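Local structure of alpha-1,3-glucanase (Paenibacillus glycanilyticus, 6K0P) at residues 443-448 with 459-464; 408-413 with 464-469. The protein hydrolyses alpha-1,3-glucan as a glycoside hydrolase of family 87, its catalytic domain here holding nigerose, a disaccharide of two alpha-1,3-linked glucoses. The protein carries 1 engineered substitution. All blocks are in the same frame, centred on the assembly; numbering follows the deposited sequence.

Contact 1 of 2, residues 443-448 with 459-464. With GLC (alpha-D-glucopyranose), chain C; GLC (alpha-D-glucopyranose), chain B.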
loop_
_atom_site.group_PDB
_atom_site.type_symbol
_atom_site.label_atom_id
_atom_site.label_comp_id
_atom_site.label_asym_id
_atom_site.label_seq_id
_atom_site.Cartn_x
_atom_site.Cartn_y
_atom_site.Cartn_z
ATOM N N GLY A 443 -12.509 0.238 -4.076
ATOM C CA GLY A 443 -13.746 0.407 -3.330
ATOM C C GLY A 443 -13.931 -0.708 -2.310
ATOM O O GLY A 443 -13.102 -1.608 -2.169
ATOM N N GLY A 444 -15.052 -0.642 -1.604
ATOM C CA GLY A 444 -15.341 -1.625 -0.582
ATOM C C GLY A 444 -16.390 -1.113 0.389
ATOM O O GLY A 444 -17.004 -0.064 0.178
ATOM N N ASP A 445 -16.597 -1.900 1.445
ATOM C CA ASP A 445 -17.588 -1.630 2.483
ATOM C C ASP A 445 -16.903 -1.180 3.768
ATOM O O ASP A 445 -15.907 -1.776 4.191
ATOM C CB ASP A 445 -18.351 -2.909 2.851
ATOM C CG ASP A 445 -19.208 -3.438 1.732
ATOM O OD1 ASP A 445 -19.808 -2.638 0.994
ATOM O OD2 ASP A 445 -19.295 -4.675 1.598
ATOM N N PHE A 446 -17.479 -0.172 4.426
ATOM C CA PHE A 446 -16.986 0.273 5.730
ATOM C C PHE A 446 -18.069 1.120 6.395
ATOM O O PHE A 446 -19.020 1.565 5.744
ATOM C CB PHE A 446 -15.660 1.045 5.594
ATOM C CG PHE A 446 -14.744 0.914 6.789
ATOM C CD1 PHE A 446 -14.112 -0.287 7.063
ATOM C CD2 PHE A 446 -14.505 1.996 7.629
ATOM C CE1 PHE A 446 -13.263 -0.416 8.153
ATOM C CE2 PHE A 446 -13.653 1.874 8.728
ATOM C CZ PHE A 446 -13.029 0.664 8.983
ATOM N N TRP A 447 -17.903 1.347 7.706
ATOM C CA TRP A 447 -18.868 2.100 8.507
ATOM C C TRP A 447 -20.244 1.438 8.498
ATOM O O TRP A 447 -20.364 0.243 8.205
ATOM C CB TRP A 447 -18.944 3.571 8.057
ATOM C CG TRP A 447 -17.601 4.267 7.974
ATOM C CD1 TRP A 447 -16.998 4.767 6.848
ATOM C CD2 TRP A 447 -16.712 4.551 9.060
ATOM N NE1 TRP A 447 -15.783 5.334 7.170
ATOM C CE2 TRP A 447 -15.588 5.217 8.522
ATOM C CE3 TRP A 447 -16.753 4.302 10.436
ATOM C CZ2 TRP A 447 -14.517 5.626 9.309
ATOM C CZ3 TRP A 447 -15.686 4.717 11.218
ATOM C CH2 TRP A 447 -14.586 5.370 10.652
ATOM N N THR A 448 -21.292 2.200 8.827
ATOM C CA THR A 448 -22.660 1.696 8.852
ATOM C C THR A 448 -23.545 2.629 8.037
ATOM O O THR A 448 -23.231 3.808 7.852
ATOM C CB THR A 448 -23.209 1.577 10.285
ATOM O OG1 THR A 448 -23.176 2.858 10.932
ATOM C CG2 THR A 448 -22.374 0.577 11.080
ATOM N N TYR A 459 -23.409 -1.659 5.343
ATOM C CA TYR A 459 -22.275 -0.751 5.365
ATOM C C TYR A 459 -22.540 0.460 4.488
ATOM O O TYR A 459 -23.475 0.497 3.676
ATOM C CB TYR A 459 -21.034 -1.450 4.805
ATOM C CG TYR A 459 -20.635 -2.731 5.478
ATOM C CD1 TYR A 459 -19.920 -2.713 6.662
ATOM C CD2 TYR A 459 -20.927 -3.962 4.895
ATOM C CE1 TYR A 459 -19.517 -3.893 7.275
ATOM C CE2 TYR A 459 -20.531 -5.150 5.500
ATOM C CZ TYR A 459 -19.827 -5.102 6.684
ATOM O OH TYR A 459 -19.424 -6.277 7.286
ATOM N N GLN A 460 -21.680 1.461 4.656
ATOM C CA GLN A 460 -21.491 2.434 3.593
ATOM C C GLN A 460 -20.627 1.804 2.507
ATOM O O GLN A 460 -19.853 0.878 2.765
ATOM C CB GLN A 460 -20.869 3.717 4.140
ATOM C CG GLN A 460 -21.867 4.556 4.941
ATOM C CD GLN A 460 -21.219 5.749 5.595
ATOM O OE1 GLN A 460 -20.445 6.463 4.955
ATOM N NE2 GLN A 460 -21.504 5.966 6.878
ATOM N N ASN A 461 -20.802 2.284 1.276
ATOM C CA ASN A 461 -20.262 1.619 0.098
ATOM C C ASN A 461 -19.421 2.616 -0.675
ATOM O O ASN A 461 -19.904 3.699 -1.017
ATOM C CB ASN A 461 -21.407 1.094 -0.774
ATOM C CG ASN A 461 -22.426 0.294 0.031
ATOM O OD1 ASN A 461 -23.620 0.581 -0.003
ATOM N ND2 ASN A 461 -21.954 -0.704 0.769
ATOM N N PHE A 462 -18.167 2.257 -0.945
ATOM C CA PHE A 462 -17.178 3.223 -1.406
ATOM C C PHE A 462 -16.783 3.011 -2.856
ATOM O O PHE A 462 -16.531 1.880 -3.283
ATOM C CB PHE A 462 -15.987 3.245 -0.443
ATOM C CG PHE A 462 -16.369 3.836 0.855
ATOM C CD1 PHE A 462 -16.344 5.210 1.021
ATOM C CD2 PHE A 462 -16.911 3.045 1.861
ATOM C CE1 PHE A 462 -16.789 5.788 2.196
ATOM C CE2 PHE A 462 -17.353 3.610 3.039
ATOM C CZ PHE A 462 -17.303 4.984 3.208
ATOM N N GLY A 463 -16.757 4.113 -3.614
ATOM C CA GLY A 463 -16.330 4.094 -4.993
ATOM C C GLY A 463 -14.819 4.057 -5.119
ATOM O O GLY A 463 -14.078 4.147 -4.139
ATOM N N ALA A 464 -14.366 3.930 -6.370
ATOM C CA ALA A 464 -12.931 3.912 -6.646
ATOM C C ALA A 464 -12.266 5.212 -6.221
ATOM O O ALA A 464 -11.135 5.205 -5.713
ATOM C CB ALA A 464 -12.679 3.655 -8.132
HETATM C C1 GLC C . -19.704 7.752 9.490
HETATM C C2 GLC C . -18.462 7.840 10.322
HETATM C C3 GLC C . -17.543 8.963 9.916
HETATM C C4 GLC C . -17.314 8.867 8.432
HETATM C C5 GLC C . -18.663 8.996 7.760
HETATM C C6 GLC C . -18.511 8.877 6.270
HETATM O O1 GLC C . -20.474 8.731 9.857
HETATM O O2 GLC C . -18.788 7.940 11.697
HETATM O O3 GLC C . -16.291 8.601 10.444
HETATM O O4 GLC C . -16.442 9.895 7.968
HETATM O O5 GLC C . -19.483 7.937 8.141
HETATM O O6 GLC C . -19.725 8.826 5.576
HETATM C C1 GLC B . -15.630 9.757 11.023
HETATM C C2 GLC B . -14.263 9.289 11.516
HETATM C C3 GLC B . -14.407 8.527 12.825
HETATM C C4 GLC B . -15.202 9.351 13.829
HETATM C C5 GLC B . -16.514 9.854 13.230
HETATM C C6 GLC B . -17.207 10.819 14.186
HETATM O O2 GLC B . -13.640 8.480 10.542
HETATM O O3 GLC B . -13.126 8.237 13.339
HETATM O O4 GLC B . -15.477 8.569 14.973
HETATM O O5 GLC B . -16.281 10.531 12.013
HETATM O O6 GLC B . -18.385 11.312 13.588
#

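Contact 2 of 2, residues 408-413 with 464-469. With GLC (alpha-D-glucopyranose), chain C.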
loop_
_atom_site.group_PDB
_atom_site.type_symbol
_atom_site.label_atom_id
_atom_site.label_comp_id
_atom_site.label_asym_id
_atom_site.label_seq_id
_atom_site.Cartn_x
_atom_site.Cartn_y
_atom_site.Cartn_z
ATOM N N LEU A 408 -9.547 -3.786 0.225
ATOM C CA LEU A 408 -10.524 -4.597 0.947
ATOM C C LEU A 408 -11.747 -3.809 1.406
ATOM O O LEU A 408 -12.848 -4.370 1.429
ATOM C CB LEU A 408 -9.879 -5.310 2.132
ATOM C CG LEU A 408 -8.879 -6.398 1.752
ATOM C CD1 LEU A 408 -8.509 -7.203 2.992
ATOM C CD2 LEU A 408 -9.421 -7.320 0.651
ATOM N N THR A 409 -11.594 -2.533 1.812
ATOM C CA THR A 409 -12.680 -1.831 2.502
ATOM C C THR A 409 -12.966 -0.404 2.043
ATOM O O THR A 409 -13.872 0.218 2.607
ATOM C CB THR A 409 -12.428 -1.759 4.020
ATOM O OG1 THR A 409 -11.285 -0.926 4.264
ATOM C CG2 THR A 409 -12.205 -3.133 4.626
ATOM N N TYR A 410 -12.233 0.150 1.070
ATOM C CA TYR A 410 -12.306 1.605 0.920
ATOM C C TYR A 410 -11.865 2.000 -0.496
ATOM O O TYR A 410 -11.530 1.119 -1.304
ATOM C CB TYR A 410 -11.416 2.194 2.028
ATOM C CG TYR A 410 -11.946 3.416 2.766
ATOM C CD1 TYR A 410 -13.241 3.433 3.258
ATOM C CD2 TYR A 410 -11.165 4.559 2.933
ATOM C CE1 TYR A 410 -13.734 4.523 3.938
ATOM C CE2 TYR A 410 -11.655 5.660 3.620
ATOM C CZ TYR A 410 -12.937 5.639 4.116
ATOM O OH TYR A 410 -13.402 6.746 4.787
ATOM N N PRO A 411 -11.874 3.291 -0.845
ATOM C CA PRO A 411 -11.562 3.695 -2.222
ATOM C C PRO A 411 -10.137 3.383 -2.645
ATOM O O PRO A 411 -9.232 3.173 -1.828
ATOM C CB PRO A 411 -11.744 5.218 -2.180
ATOM C CG PRO A 411 -12.744 5.437 -1.119
ATOM C CD PRO A 411 -12.420 4.420 -0.072
ATOM N N GLY A 412 -9.943 3.395 -3.966
ATOM C CA GLY A 412 -8.599 3.532 -4.497
ATOM C C GLY A 412 -7.962 4.851 -4.099
ATOM O O GLY A 412 -6.788 4.889 -3.716
ATOM N N ILE A 413 -8.717 5.952 -4.202
ATOM C CA ILE A 413 -8.248 7.289 -3.840
ATOM C C ILE A 413 -9.311 7.964 -2.985
ATOM O O ILE A 413 -10.457 8.123 -3.428
ATOM C CB ILE A 413 -7.928 8.163 -5.068
ATOM C CG1 ILE A 413 -6.956 7.442 -6.010
ATOM C CG2 ILE A 413 -7.353 9.504 -4.610
ATOM C CD1 ILE A 413 -6.635 8.247 -7.257
ATOM N N ALA A 464 -14.366 3.930 -6.370
ATOM C CA ALA A 464 -12.931 3.912 -6.646
ATOM C C ALA A 464 -12.266 5.212 -6.221
ATOM O O ALA A 464 -11.135 5.205 -5.713
ATOM C CB ALA A 464 -12.679 3.655 -8.132
ATOM N N ILE A 465 -12.939 6.343 -6.444
ATOM C CA ILE A 465 -12.500 7.639 -5.943
ATOM C C ILE A 465 -13.649 8.232 -5.150
ATOM O O ILE A 465 -14.779 8.325 -5.653
ATOM C CB ILE A 465 -12.073 8.602 -7.069
ATOM C CG1 ILE A 465 -10.979 7.963 -7.929
ATOM C CG2 ILE A 465 -11.588 9.943 -6.471
ATOM C CD1 ILE A 465 -10.453 8.868 -9.048
ATOM N N TRP A 466 -13.364 8.613 -3.911
ATOM C CA TRP A 466 -14.330 9.233 -3.016
ATOM C C TRP A 466 -13.926 10.684 -2.826
ATOM O O TRP A 466 -12.825 10.967 -2.337
ATOM C CB TRP A 466 -14.328 8.494 -1.678
ATOM C CG TRP A 466 -15.328 8.943 -0.645
ATOM C CD1 TRP A 466 -16.580 9.461 -0.853
ATOM C CD2 TRP A 466 -15.157 8.868 0.771
ATOM N NE1 TRP A 466 -17.186 9.719 0.353
ATOM C CE2 TRP A 466 -16.334 9.360 1.367
ATOM C CE3 TRP A 466 -14.112 8.431 1.595
ATOM C CZ2 TRP A 466 -16.496 9.428 2.754
ATOM C CZ3 TRP A 466 -14.269 8.497 2.970
ATOM C CH2 TRP A 466 -15.449 8.996 3.535
ATOM N N ILE A 467 -14.805 11.594 -3.233
ATOM C CA ILE A 467 -14.620 13.027 -3.043
ATOM C C ILE A 467 -15.564 13.423 -1.919
ATOM O O ILE A 467 -16.785 13.492 -2.124
ATOM C CB ILE A 467 -14.911 13.818 -4.322
ATOM C CG1 ILE A 467 -14.088 13.290 -5.514
ATOM C CG2 ILE A 467 -14.614 15.301 -4.081
ATOM C CD1 ILE A 467 -14.788 12.194 -6.346
ATOM N N TYR A 468 -15.016 13.657 -0.726
ATOM C CA TYR A 468 -15.804 13.828 0.492
ATOM C C TYR A 468 -15.563 15.221 1.050
ATOM O O TYR A 468 -14.470 15.516 1.551
ATOM C CB TYR A 468 -15.409 12.780 1.534
ATOM C CG TYR A 468 -16.189 12.811 2.834
ATOM C CD1 TYR A 468 -17.574 12.895 2.841
ATOM C CD2 TYR A 468 -15.534 12.704 4.056
ATOM C CE1 TYR A 468 -18.295 12.892 4.037
ATOM C CE2 TYR A 468 -16.236 12.695 5.252
ATOM C CZ TYR A 468 -17.621 12.796 5.235
ATOM O OH TYR A 468 -18.335 12.792 6.416
ATOM N N GLY A 469 -16.586 16.068 0.979
ATOM C CA GLY A 469 -16.554 17.338 1.677
ATOM C C GLY A 469 -16.930 17.085 3.117
ATOM O O GLY A 469 -18.036 16.617 3.386
HETATM C C1 GLC C . -19.704 7.752 9.490
HETATM C C2 GLC C . -18.462 7.840 10.322
HETATM C C3 GLC C . -17.543 8.963 9.916
HETATM C C4 GLC C . -17.314 8.867 8.432
HETATM C C5 GLC C . -18.663 8.996 7.760
HETATM C C6 GLC C . -18.511 8.877 6.270
HETATM O O1 GLC C . -20.474 8.731 9.857
HETATM O O2 GLC C . -18.788 7.940 11.697
HETATM O O3 GLC C . -16.291 8.601 10.444
HETATM O O4 GLC C . -16.442 9.895 7.968
HETATM O O5 GLC C . -19.483 7.937 8.141
HETATM O O6 GLC C . -19.725 8.826 5.576
#

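Contact 1 of 2, residues 443-448 with 459-464
Within 443-448 and 459-464, strands 443-446 and 460-462 pair antiparallel, and Trp447, just past the first strand, lines a glycan pocket with Gln460. Asp445 faces Asn461 as a non-hydrogen-bonded pair, and beside it Phe446 N bonds Gln460 O at 3.1 Å. The return bond from Gln460 N to Phe446 O is bent and weak. On the Asp445 face, Asn461 ND2 reaches Asp445 OD1 at 2.9 Å on its anti side, 32° out of the carboxylate plane. Tyr489 and Asn457 also bond OD1, so several donors grip this oxygen. The carboxylate runs nearly parallel to the ring of Tyr459, whose CD2 lies 3.5 Å from Asp445 CB; the Tyr459 hydroxyl bonds Pro114 O. This part of the chain belongs to a right-handed parallel beta-helix of the pectate-lyase-like kind; the end of strand 437-446, parallel to 397-407 and 475-485, here pairs antiparallel with 460-462. On the other face, Gln460 is extended beyond CG (chi2 174°), which carries its amide out to the sugar. Its NE2 is shared between Thr448 O, at 2.9 Å in the amide plane, and O5 of the chain C glucose at 3.1 Å, while OE1 accepts from the sugar O6. Phe446 CD2 lies over one Trp447 face and O3 of the chain C glucose over the opposite one, both toward the rim. Phe462 CZ meets Trp447 CD1 at the indole edge, 3.7 Å away.

Contact 2 of 2, residues 408-413 with 464-469
Ile413 and Ile465 pair as parallel strands, 4.8 Å apart at CA, on neighbouring coils of the beta-helix. Ile413 N donates to Ala464 O at 2.9 Å, and Trp466 N donates to Ile413 O at 3.0 Å, so residue 413 is bonded to the residues before and after its partner. The same Ile413 O also receives the CA-H of Ile465. The two isoleucines lie on one face of the strands, Ile413 CB against Ile465 CG1, with Leu439 touching both. Ahead of this parallel pair, the ring of Pro411 presses its CG on Trp466 CB at 3.5 Å. The Trp466 indole swings to the Tyr410 side with CG anti to the backbone N (chi1 -176°), and the two aromatic rings meet obliquely, their planes 77° apart. Further out, Phe462 meets both rings, edge-to-face with Trp466, and Gln495 OE1 accepts a hydrogen bond from Trp466 NE1. Gln495 also bonds the chain C glucose through NE2, so Trp466 is a second-shell residue that probably fixes the amide facing the sugar. The indole rim itself faces the sugar C6. Tyr468, a pocket residue, takes Trp466 CZ2 over one ring face, and its OH lies 3.8 Å from O4 of the chain C glucose.

Contact 1 is nested within the chain loop closed by contact 2, and the two meet at Ala464, which ends the 459-464 segment and opens the 464-469 segment. Their centres are about 8 Å apart. Strands 437-446 and 409-416 are neighbours, so Thr409 CB packs on Asp445 O at 3.5 Å, while Pro411 CB lies 3.2 Å from Gly463 O. Nearer the sugar, Tyr410 OH comes within 3.7 Å of Trp447 NE1. Both contacts reach the same chain C glucose: contact 1 brings Trp447 and Gln460, contact 2 Tyr468. Glu529 and Gln495 also hydrogen-bond this glucose, and Tyr418 and Phe420 also belong to this pocket.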